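Local coordinates for glideosome-associated protein 50 (Plasmodium falciparum 3D7, PDB 3TGH) that forms part of the glideosome, which drives parasite gliding and host cell invasion, and probably anchors that machinery to the inner membrane complex, at residues 2-7 and 130-135; 70-75 and 117-122; 174-179 and 215-220; 234-239 and 268-273. All coordinates share one frame; numbering follows the deposited sequence.

Contact 1 of 4, residues 2-7 and 130-135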
# COMPACT_ATOMS: atom_id res chain seq x y z
N CYS A 2 -0.88 21.97 -6.55
CA CYS A 2 -0.15 22.07 -5.28
C CYS A 2 -0.38 20.89 -4.33
O CYS A 2 -0.19 21.01 -3.11
CB CYS A 2 -0.52 23.38 -4.57
SG CYS A 2 -0.07 24.90 -5.47
N GLN A 3 -0.81 19.75 -4.87
CA GLN A 3 -1.05 18.55 -4.07
C GLN A 3 -0.58 17.29 -4.79
O GLN A 3 -0.34 17.30 -6.01
CB GLN A 3 -2.55 18.41 -3.75
CG GLN A 3 -3.11 19.54 -2.90
CD GLN A 3 -4.59 19.35 -2.57
OE1 GLN A 3 -5.24 18.43 -3.06
NE2 GLN A 3 -5.12 20.23 -1.73
N LEU A 4 -0.44 16.21 -4.03
CA LEU A 4 -0.22 14.87 -4.58
C LEU A 4 -1.38 14.01 -4.11
O LEU A 4 -1.65 13.93 -2.91
CB LEU A 4 1.11 14.29 -4.09
CG LEU A 4 1.58 12.96 -4.69
CD1 LEU A 4 2.97 12.60 -4.20
CD2 LEU A 4 0.62 11.83 -4.36
N ARG A 5 -2.07 13.37 -5.05
CA ARG A 5 -3.25 12.58 -4.75
C ARG A 5 -3.13 11.16 -5.28
O ARG A 5 -2.84 10.94 -6.47
CB ARG A 5 -4.48 13.24 -5.35
CG ARG A 5 -4.77 14.59 -4.71
CD ARG A 5 -6.08 15.15 -5.19
NE ARG A 5 -6.45 16.36 -4.47
CZ ARG A 5 -7.59 17.03 -4.65
NH1 ARG A 5 -8.48 16.61 -5.54
NH2 ARG A 5 -7.83 18.11 -3.93
N PHE A 6 -3.39 10.20 -4.40
CA PHE A 6 -3.32 8.80 -4.74
C PHE A 6 -4.46 8.05 -4.06
O PHE A 6 -5.07 8.56 -3.12
CB PHE A 6 -1.93 8.23 -4.39
CG PHE A 6 -1.65 8.07 -2.93
CD1 PHE A 6 -1.88 6.85 -2.30
CD2 PHE A 6 -1.15 9.13 -2.18
CE1 PHE A 6 -1.61 6.69 -0.94
CE2 PHE A 6 -0.87 8.97 -0.81
CZ PHE A 6 -1.11 7.75 -0.20
N ALA A 7 -4.78 6.89 -4.60
CA ALA A 7 -5.83 6.04 -4.06
C ALA A 7 -5.23 4.74 -3.55
O ALA A 7 -4.17 4.32 -4.01
CB ALA A 7 -6.90 5.76 -5.12
N TYR A 130 9.45 4.05 -3.73
CA TYR A 130 9.16 5.04 -4.76
C TYR A 130 9.24 6.40 -4.08
O TYR A 130 8.47 6.71 -3.16
CB TYR A 130 7.76 4.79 -5.34
CG TYR A 130 7.24 5.89 -6.24
CD1 TYR A 130 7.90 6.23 -7.42
CD2 TYR A 130 6.05 6.57 -5.94
CE1 TYR A 130 7.41 7.24 -8.26
CE2 TYR A 130 5.56 7.57 -6.76
CZ TYR A 130 6.24 7.90 -7.92
OH TYR A 130 5.75 8.89 -8.74
N PHE A 131 10.20 7.21 -4.50
CA PHE A 131 10.38 8.55 -3.95
C PHE A 131 9.91 9.53 -5.00
O PHE A 131 10.27 9.41 -6.17
CB PHE A 131 11.85 8.81 -3.64
CG PHE A 131 12.32 8.22 -2.34
CD1 PHE A 131 12.43 6.85 -2.19
CD2 PHE A 131 12.68 9.04 -1.29
CE1 PHE A 131 12.86 6.30 -0.98
CE2 PHE A 131 13.12 8.51 -0.08
CZ PHE A 131 13.22 7.14 0.07
N THR A 132 9.11 10.50 -4.58
CA THR A 132 8.60 11.51 -5.49
C THR A 132 8.54 12.87 -4.78
O THR A 132 8.95 13.01 -3.63
CB THR A 132 7.23 11.10 -6.06
OG1 THR A 132 6.87 11.99 -7.12
CG2 THR A 132 6.15 11.07 -4.97
N HIS A 133 8.07 13.88 -5.51
CA HIS A 133 7.99 15.23 -4.97
C HIS A 133 6.94 16.03 -5.71
O HIS A 133 6.53 15.67 -6.82
CB HIS A 133 9.35 15.93 -5.11
CG HIS A 133 9.82 16.04 -6.52
ND1 HIS A 133 9.69 17.20 -7.26
CD2 HIS A 133 10.40 15.14 -7.35
CE1 HIS A 133 10.18 17.01 -8.47
NE2 HIS A 133 10.62 15.77 -8.55
N PHE A 134 6.48 17.11 -5.09
CA PHE A 134 5.55 18.04 -5.72
C PHE A 134 5.78 19.46 -5.19
O PHE A 134 6.36 19.64 -4.12
CB PHE A 134 4.10 17.60 -5.51
CG PHE A 134 3.66 17.55 -4.06
CD1 PHE A 134 2.94 18.60 -3.51
CD2 PHE A 134 3.96 16.45 -3.26
CE1 PHE A 134 2.52 18.55 -2.18
CE2 PHE A 134 3.54 16.40 -1.93
CZ PHE A 134 2.82 17.45 -1.39
N THR A 135 5.33 20.45 -5.96
CA THR A 135 5.54 21.86 -5.64
C THR A 135 4.34 22.43 -4.87
O THR A 135 3.20 22.08 -5.15
CB THR A 135 5.75 22.70 -6.91
OG1 THR A 135 6.76 22.10 -7.73
CG2 THR A 135 6.19 24.12 -6.56
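Leu4 lies across the ring of Phe134, and this crossing is the close-packed heart of the contact. The CB of Leu4 sits 4.1 Å from the centroid of the Phe134 ring, 28° off its normal, a CH-pi contact over the face. The backbone N of Leu4 stands above the centre of the same ring, so main chain and side chain share one aromatic surface. Phe134 offers it by placing CG between its own N and carbonyl carbon (chi1 62°), which swings the ring up against 2-4. Further out, Leu4 CD1 meets Thr132 CG2 tip to tip at 3.6 Å. Leu281, touching both Leu4 and Phe134, and Leu150, against Phe134, complete this greasy layer.

Toward the N-terminus the fit slackens. No hydrogen bond joins the two segments; the backbones approach through a CA-H...O contact, Cys2 CA to Thr135 O at 3.4 Å, and both residues are exposed to solvent. The CB of Gln3 points away from 130-135, and within its own segment Arg5 clasps Gln3 OE1 side-on through hydrogen bonds from NE and NH2, each 2.8 Å long. The touching parts, 2-4 and 132-135, run in nearly opposite directions (162°), but their strands belong to different sheets, 4-8 inside one and 128-136 bordering the other, as expected of the facing sheets in the beta-sandwich core of a metallophosphoesterase.

Contact 2 of 4, residues 70-75 and 117-122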
# COMPACT_ATOMS: atom_id res chain seq x y z
N GLY A 70 -8.01 6.73 -21.56
CA GLY A 70 -6.83 6.63 -20.72
C GLY A 70 -7.01 7.13 -19.30
O GLY A 70 -6.03 7.41 -18.62
N ASP A 71 -8.26 7.23 -18.84
CA ASP A 71 -8.56 7.77 -17.51
C ASP A 71 -8.01 6.91 -16.36
O ASP A 71 -7.79 7.43 -15.27
CB ASP A 71 -10.07 7.95 -17.33
CG ASP A 71 -10.64 9.10 -18.15
OD1 ASP A 71 -9.87 9.94 -18.67
OD2 ASP A 71 -11.89 9.15 -18.28
N MET A 72 -7.80 5.62 -16.60
CA MET A 72 -7.22 4.74 -15.58
C MET A 72 -5.77 4.32 -15.88
O MET A 72 -5.20 3.48 -15.18
CB MET A 72 -8.11 3.50 -15.39
CG MET A 72 -9.43 3.79 -14.68
SD MET A 72 -9.20 4.20 -12.95
CE MET A 72 -8.91 2.56 -12.27
N TYR A 73 -5.16 4.93 -16.90
CA TYR A 73 -3.78 4.59 -17.21
C TYR A 73 -2.84 5.40 -16.33
O TYR A 73 -2.50 6.55 -16.62
CB TYR A 73 -3.46 4.79 -18.70
CG TYR A 73 -2.07 4.32 -19.05
CD1 TYR A 73 -1.69 3.00 -18.84
CD2 TYR A 73 -1.12 5.19 -19.58
CE1 TYR A 73 -0.42 2.55 -19.15
CE2 TYR A 73 0.16 4.75 -19.90
CZ TYR A 73 0.50 3.42 -19.67
OH TYR A 73 1.76 2.95 -19.97
N MET A 74 -2.44 4.77 -15.22
CA MET A 74 -1.56 5.35 -14.23
C MET A 74 -0.88 4.21 -13.47
O MET A 74 -1.32 3.06 -13.58
CB MET A 74 -2.37 6.22 -13.26
CG MET A 74 -3.42 5.44 -12.47
SD MET A 74 -4.45 6.53 -11.45
CE MET A 74 -5.36 7.40 -12.73
N PRO A 75 0.18 4.50 -12.70
CA PRO A 75 0.84 3.44 -11.95
C PRO A 75 -0.07 2.78 -10.93
O PRO A 75 -0.89 3.46 -10.32
CB PRO A 75 1.98 4.18 -11.23
CG PRO A 75 2.24 5.36 -12.08
CD PRO A 75 0.89 5.78 -12.57
N ASN A 117 -5.77 0.46 -21.34
CA ASN A 117 -6.99 1.03 -20.75
C ASN A 117 -7.03 0.85 -19.23
O ASN A 117 -7.83 1.49 -18.55
CB ASN A 117 -8.24 0.39 -21.36
CG ASN A 117 -8.37 0.68 -22.85
OD1 ASN A 117 -7.96 1.73 -23.34
ND2 ASN A 117 -8.96 -0.26 -23.59
N TYR A 118 -6.18 -0.02 -18.70
CA TYR A 118 -6.15 -0.32 -17.27
C TYR A 118 -4.83 0.16 -16.65
O TYR A 118 -3.89 0.49 -17.38
CB TYR A 118 -6.34 -1.83 -17.06
CG TYR A 118 -5.49 -2.69 -17.95
CD1 TYR A 118 -6.02 -3.28 -19.10
CD2 TYR A 118 -4.15 -2.92 -17.66
CE1 TYR A 118 -5.24 -4.07 -19.92
CE2 TYR A 118 -3.36 -3.71 -18.48
CZ TYR A 118 -3.91 -4.28 -19.61
OH TYR A 118 -3.13 -5.06 -20.42
N PRO A 119 -4.75 0.22 -15.30
CA PRO A 119 -3.53 0.76 -14.70
C PRO A 119 -2.29 -0.09 -14.96
O PRO A 119 -2.39 -1.30 -15.16
CB PRO A 119 -3.86 0.80 -13.20
CG PRO A 119 -5.35 0.80 -13.13
CD PRO A 119 -5.81 0.01 -14.30
N LYS A 120 -1.12 0.55 -14.94
CA LYS A 120 0.14 -0.15 -15.18
C LYS A 120 0.60 -0.86 -13.90
O LYS A 120 0.90 -0.23 -12.90
CB LYS A 120 1.22 0.84 -15.66
CG LYS A 120 2.52 0.16 -16.12
CD LYS A 120 3.59 1.17 -16.52
CE LYS A 120 4.83 0.46 -17.07
NZ LYS A 120 5.91 1.40 -17.47
N TRP A 121 0.66 -2.19 -13.97
CA TRP A 121 1.05 -3.04 -12.84
C TRP A 121 2.54 -2.85 -12.53
O TRP A 121 3.38 -3.11 -13.38
CB TRP A 121 0.76 -4.48 -13.23
CG TRP A 121 0.96 -5.52 -12.19
CD1 TRP A 121 2.11 -6.21 -11.94
CD2 TRP A 121 -0.03 -6.05 -11.31
NE1 TRP A 121 1.90 -7.12 -10.93
CE2 TRP A 121 0.60 -7.04 -10.53
CE3 TRP A 121 -1.38 -5.78 -11.09
CZ2 TRP A 121 -0.08 -7.77 -9.55
CZ3 TRP A 121 -2.05 -6.51 -10.11
CH2 TRP A 121 -1.40 -7.48 -9.36
N ILE A 122 2.84 -2.36 -11.33
CA ILE A 122 4.21 -2.10 -10.90
C ILE A 122 4.51 -2.89 -9.63
O ILE A 122 3.85 -2.72 -8.61
CB ILE A 122 4.45 -0.60 -10.66
CG1 ILE A 122 4.20 0.19 -11.94
CG2 ILE A 122 5.87 -0.36 -10.14
CD1 ILE A 122 4.47 1.66 -11.82
O HOH W 1 -7.81 4.05 -19.08
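The side chains of Met72 and Pro119 run alongside each other in a common direction, where the loop before strand 75-78 follows 117-122. Following Met72 outward, CB first passes Asn117 O at 3.8 Å. CG stands anti to the carbonyl carbon (chi1 -72°), and further turns about the CB-CG and CG-SD bonds bring the chain round until CE comes to rest 4.1 Å from Pro119 CG. The Met72 side chain also touches Phe26, Lys27 and Ile30 of helix 17-32, and is buried. Its backbone is tied in as well: Met72 N donates to a water that in turn donates to Asn117 O, bridging the segments from within the Gly70-Tyr73 type I turn.

From here the two chains run in the same direction into a parallel pairing, Pro75 with Lys120, where strand 120-122 closes one border of the sheet beside 75-78. The chain between these neighbouring strands passes through helices 82-85 and 89-97, a beta-alpha-beta connection. The pairing begins with Lys120 N donating to Met74 O, 2.9 Å at an N-H...O angle of 152°. Pro75 CB packs on Ile122 CD1 at 3.6 Å. Tyr73, with CG anti to its N (chi1 -174°), brings the edge of its ring to Tyr118 O, which lies near the ring plane 3.6 Å from CD1, while CE1 approaches Lys120 CB.

Contact 3 of 4, residues 174-179 and 215-220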
# COMPACT_ATOMS: atom_id res chain seq x y z
N LYS A 174 17.61 -9.78 4.25
CA LYS A 174 17.84 -8.73 3.25
C LYS A 174 16.64 -7.78 3.19
O LYS A 174 16.81 -6.56 3.11
CB LYS A 174 18.10 -9.33 1.87
CG LYS A 174 18.33 -8.28 0.79
CD LYS A 174 19.10 -8.86 -0.39
CE LYS A 174 19.01 -7.96 -1.62
NZ LYS A 174 18.95 -6.51 -1.29
N ALA A 175 15.44 -8.34 3.25
CA ALA A 175 14.22 -7.52 3.27
C ALA A 175 14.18 -6.58 4.47
O ALA A 175 13.80 -5.41 4.35
CB ALA A 175 12.96 -8.39 3.22
N TRP A 176 14.55 -7.09 5.65
CA TRP A 176 14.60 -6.26 6.85
C TRP A 176 15.68 -5.18 6.72
O TRP A 176 15.45 -4.02 7.07
CB TRP A 176 14.85 -7.11 8.10
CG TRP A 176 13.59 -7.67 8.71
CD1 TRP A 176 13.18 -8.98 8.72
CD2 TRP A 176 12.58 -6.94 9.42
NE1 TRP A 176 11.98 -9.10 9.37
CE2 TRP A 176 11.59 -7.86 9.82
CE3 TRP A 176 12.42 -5.59 9.75
CZ2 TRP A 176 10.45 -7.48 10.53
CZ3 TRP A 176 11.29 -5.20 10.45
CH2 TRP A 176 10.31 -6.14 10.83
N ASN A 177 16.86 -5.56 6.23
CA ASN A 177 17.97 -4.61 6.10
C ASN A 177 17.67 -3.53 5.06
O ASN A 177 17.98 -2.36 5.26
CB ASN A 177 19.28 -5.33 5.78
CG ASN A 177 19.83 -6.11 6.97
OD1 ASN A 177 19.62 -5.72 8.13
ND2 ASN A 177 20.52 -7.21 6.70
N ASP A 178 17.04 -3.92 3.95
CA ASP A 178 16.62 -2.94 2.95
C ASP A 178 15.60 -1.94 3.53
O ASP A 178 15.69 -0.74 3.32
CB ASP A 178 16.04 -3.63 1.72
CG ASP A 178 17.11 -4.30 0.86
OD1 ASP A 178 18.32 -4.15 1.16
OD2 ASP A 178 16.75 -4.96 -0.14
N LEU A 179 14.62 -2.46 4.28
CA LEU A 179 13.64 -1.62 4.96
C LEU A 179 14.31 -0.58 5.86
O LEU A 179 13.97 0.60 5.82
CB LEU A 179 12.68 -2.48 5.80
CG LEU A 179 11.21 -2.07 5.96
CD1 LEU A 179 10.67 -2.54 7.33
CD2 LEU A 179 10.92 -0.59 5.74
N TYR A 215 6.39 -5.55 17.59
CA TYR A 215 7.70 -5.62 18.25
C TYR A 215 8.86 -5.28 17.31
O TYR A 215 9.80 -4.61 17.72
CB TYR A 215 7.93 -7.00 18.87
CG TYR A 215 9.16 -7.03 19.76
CD1 TYR A 215 9.09 -6.60 21.09
CD2 TYR A 215 10.39 -7.47 19.27
CE1 TYR A 215 10.23 -6.62 21.91
CE2 TYR A 215 11.53 -7.49 20.09
CZ TYR A 215 11.44 -7.07 21.40
OH TYR A 215 12.56 -7.10 22.20
N TYR A 216 8.80 -5.76 16.06
CA TYR A 216 9.93 -5.60 15.12
C TYR A 216 9.78 -4.49 14.09
O TYR A 216 10.76 -3.85 13.74
CB TYR A 216 10.20 -6.91 14.39
CG TYR A 216 10.75 -7.99 15.29
CD1 TYR A 216 12.03 -7.89 15.83
CD2 TYR A 216 9.99 -9.11 15.62
CE1 TYR A 216 12.55 -8.87 16.66
CE2 TYR A 216 10.50 -10.10 16.46
CZ TYR A 216 11.77 -9.97 16.98
OH TYR A 216 12.28 -10.95 17.81
N LEU A 217 8.57 -4.28 13.58
CA LEU A 217 8.37 -3.30 12.49
C LEU A 217 8.10 -1.92 13.09
O LEU A 217 8.72 -0.94 12.69
CB LEU A 217 7.20 -3.73 11.59
CG LEU A 217 7.13 -3.37 10.09
CD1 LEU A 217 5.67 -3.18 9.68
CD2 LEU A 217 7.99 -2.18 9.67
N LEU A 218 7.17 -1.86 14.04
CA LEU A 218 6.71 -0.57 14.57
C LEU A 218 7.81 0.36 15.09
O LEU A 218 7.78 1.56 14.82
CB LEU A 218 5.61 -0.76 15.62
CG LEU A 218 4.96 0.53 16.16
CD1 LEU A 218 4.35 1.36 15.03
CD2 LEU A 218 3.91 0.18 17.21
N PRO A 219 8.80 -0.18 15.84
CA PRO A 219 9.87 0.68 16.34
C PRO A 219 10.67 1.38 15.23
O PRO A 219 11.08 2.53 15.40
CB PRO A 219 10.77 -0.28 17.13
CG PRO A 219 9.85 -1.38 17.54
CD PRO A 219 8.93 -1.55 16.37
N LEU A 220 10.86 0.70 14.10
CA LEU A 220 11.52 1.30 12.93
C LEU A 220 10.67 2.43 12.32
O LEU A 220 11.21 3.45 11.89
CB LEU A 220 11.80 0.26 11.84
CG LEU A 220 12.70 -0.92 12.21
CD1 LEU A 220 12.81 -1.87 11.02
CD2 LEU A 220 14.09 -0.48 12.66
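The six-membered end of the Trp176 indole projects like a blade from helix 169-189 and enters a notch formed by Tyr216, Leu217 and Leu220. Its leading corner, CH2, meets Tyr216 CB at 3.6 Å and Leu217 CB at 4.0 Å, while the neighbouring CZ3 presses on Leu220 CD1 at 3.7 Å. The ring enters edge first: Leu217 N and Leu220 CD1 both lie near the indole plane, and Tyr216 O approaches CZ3 obliquely at 3.6 Å. The bottom of the notch is therefore partly backbone, around the junction where helix 211-216 gives way to helix 218-223. With chi1 at -87° the indole reaches out from a CB that does not itself face the partner. Tyr216 does the reverse, lending its CB to the wall of the notch while the rest of its side chain, which crosses that of Trp176 at about a right angle, carries the phenol off from the notch.

Beside the blade a smaller bump fills in. Leu179, one turn further along the helix, sets CD1 against Leu217 CD2 at 3.6 Å and looks across to Leu220 CD1, 4.3 Å away. No polar bond crosses between the segments. The indole is steadied at its far end instead, where Trp176 NE1 donates to Leu162 O. Trp176 also meets the ring of His172 edge-to-face, and His172, one helical turn earlier, binds a metal cation; a cobalt ion lies about 5 Å from the Trp176 side chain. The wedged tryptophan is thus a second-shell neighbour of a metal site on this helix.

Contact 4 of 4, residues 234-239 and 268-273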
# COMPACT_ATOMS: atom_id res chain seq x y z
N ASP A 234 -7.19 -7.72 6.63
CA ASP A 234 -8.52 -7.67 7.23
C ASP A 234 -9.46 -6.94 6.27
O ASP A 234 -9.14 -5.84 5.79
CB ASP A 234 -8.46 -6.99 8.59
CG ASP A 234 -7.76 -7.85 9.64
OD1 ASP A 234 -7.83 -9.10 9.53
OD2 ASP A 234 -7.13 -7.29 10.56
N ASN A 235 -10.60 -7.55 5.99
CA ASN A 235 -11.51 -7.07 4.95
C ASN A 235 -12.46 -6.02 5.49
O ASN A 235 -13.68 -6.24 5.60
CB ASN A 235 -12.26 -8.22 4.30
CG ASN A 235 -11.32 -9.27 3.72
OD1 ASN A 235 -11.50 -10.46 3.96
ND2 ASN A 235 -10.31 -8.82 2.97
N ASN A 236 -11.88 -4.87 5.83
CA ASN A 236 -12.62 -3.75 6.38
C ASN A 236 -11.83 -2.47 6.15
O ASN A 236 -10.71 -2.51 5.59
CB ASN A 236 -12.91 -3.97 7.87
CG ASN A 236 -11.65 -4.13 8.70
OD1 ASN A 236 -11.27 -5.25 9.05
ND2 ASN A 236 -11.01 -3.02 9.04
N MET A 237 -12.41 -1.35 6.55
CA MET A 237 -11.70 -0.08 6.55
C MET A 237 -11.56 0.37 8.00
O MET A 237 -12.47 0.16 8.81
CB MET A 237 -12.46 0.96 5.72
CG MET A 237 -12.48 0.63 4.23
SD MET A 237 -13.30 1.87 3.17
CE MET A 237 -14.87 2.04 4.00
N GLU A 238 -10.43 0.97 8.32
CA GLU A 238 -10.19 1.47 9.67
C GLU A 238 -9.05 2.49 9.70
O GLU A 238 -8.14 2.44 8.86
CB GLU A 238 -9.85 0.31 10.61
CG GLU A 238 -9.48 0.75 12.04
CD GLU A 238 -9.60 -0.36 13.08
OE1 GLU A 238 -9.28 -1.52 12.77
OE2 GLU A 238 -10.02 -0.05 14.21
N VAL A 239 -9.13 3.40 10.66
CA VAL A 239 -7.97 4.20 11.02
C VAL A 239 -7.76 4.15 12.54
O VAL A 239 -8.69 4.41 13.33
CB VAL A 239 -8.03 5.66 10.47
CG1 VAL A 239 -9.34 6.33 10.82
CG2 VAL A 239 -6.83 6.47 10.97
N LEU A 268 -10.28 5.36 15.48
CA LEU A 268 -11.06 6.57 15.24
C LEU A 268 -12.25 6.31 14.32
O LEU A 268 -13.23 7.05 14.34
CB LEU A 268 -10.17 7.65 14.62
CG LEU A 268 -9.00 8.15 15.49
CD1 LEU A 268 -8.12 9.10 14.67
CD2 LEU A 268 -9.51 8.82 16.75
N PHE A 269 -12.15 5.26 13.52
CA PHE A 269 -13.18 4.92 12.56
C PHE A 269 -13.01 3.48 12.14
O PHE A 269 -11.88 3.01 11.94
CB PHE A 269 -13.06 5.84 11.33
CG PHE A 269 -13.70 5.28 10.09
CD1 PHE A 269 -15.07 5.30 9.93
CD2 PHE A 269 -12.92 4.74 9.07
CE1 PHE A 269 -15.67 4.80 8.78
CE2 PHE A 269 -13.51 4.23 7.92
CZ PHE A 269 -14.89 4.26 7.78
N PHE A 270 -14.13 2.77 12.02
CA PHE A 270 -14.14 1.41 11.51
C PHE A 270 -15.39 1.19 10.67
O PHE A 270 -16.48 1.59 11.07
CB PHE A 270 -14.12 0.40 12.66
CG PHE A 270 -14.09 -1.04 12.20
CD1 PHE A 270 -12.91 -1.76 12.21
CD2 PHE A 270 -15.26 -1.67 11.77
CE1 PHE A 270 -12.88 -3.08 11.79
CE2 PHE A 270 -15.23 -2.98 11.35
CZ PHE A 270 -14.04 -3.70 11.35
N SER A 271 -15.23 0.54 9.52
CA SER A 271 -16.37 0.14 8.70
C SER A 271 -16.09 -1.17 7.98
O SER A 271 -15.00 -1.38 7.46
CB SER A 271 -16.69 1.22 7.67
OG SER A 271 -17.77 0.83 6.84
N SER A 272 -17.09 -2.05 7.95
CA SER A 272 -16.99 -3.30 7.20
C SER A 272 -17.42 -3.11 5.74
O SER A 272 -17.39 -4.07 4.97
CB SER A 272 -17.84 -4.39 7.87
OG SER A 272 -19.20 -4.03 7.89
N ASP A 273 -17.81 -1.89 5.36
CA ASP A 273 -18.23 -1.61 3.98
C ASP A 273 -17.13 -1.93 2.97
O ASP A 273 -15.95 -1.71 3.23
CB ASP A 273 -18.61 -0.13 3.81
CG ASP A 273 -19.95 0.23 4.45
OD1 ASP A 273 -20.47 -0.57 5.25
OD2 ASP A 273 -20.46 1.33 4.14
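Phe270 is met by Asn236, Met237 and Glu238. The amide of Asn236 approaches CE1 of Phe270 obliquely, ND2 at 3.3 Å, its plane turned 30° from the ring. Glu238 comes to the ring edge with its carboxylate almost perpendicular, OE1 3.7 Å from Phe270 CD1, while Met237 O stands above one face near the rim.

The main chains beneath are an antiparallel pair. Met237 N donates to Ser271 O at 2.7 Å, almost perfectly straight at 177°, and Ser271 N returns a bond to Met237 O. Val239 N bonds to Phe269 O, and Leu268 N to Val239 O; with Leu268 and Phe269 both facing Val239, this is a classic beta bulge. Strand 267-271 borders its sheet, and 237-242 lies between it and 245-250.

On the side of Val239 and Met237, Val239 CG1 packs on Phe269 CB at 3.8 Å. The Phe269 ring stacks on Tyr300 of the other sheet. Further out, Glu238 OE2 is hydrogen-bonded to Ser204 OG and Ser267 OG, and Ser271 OG accepts from Asp273 N in an ST turn. Near the metal-binding His233, Asn235 ND2 bonds to Gly251 O, and its backbone N to Gln257 OE1.

How the contacts relate
Contacts 3 and 4 are mostly buried, whereas contacts 1 and 2 have solvent-facing margins. Their chemistry follows their place. Contact 4 pairs two strands of one sheet through four backbone bonds; contact 2 brings a loop and the start of a strand beside the border strand of the other sheet, with one direct hydrogen bond and a bridging water. Contact 1 spans the two sheets and contact 3 joins helices, so both depend on apolar side chains. Contacts 1 and 2 share a sheet, through 4-8 and 120-122, and contacts 1 and 4 share the other, through 128-136 and 237-242. Contacts 2 and 3 lie about 31 Å apart between centres, and contact 3 is next to a metal site.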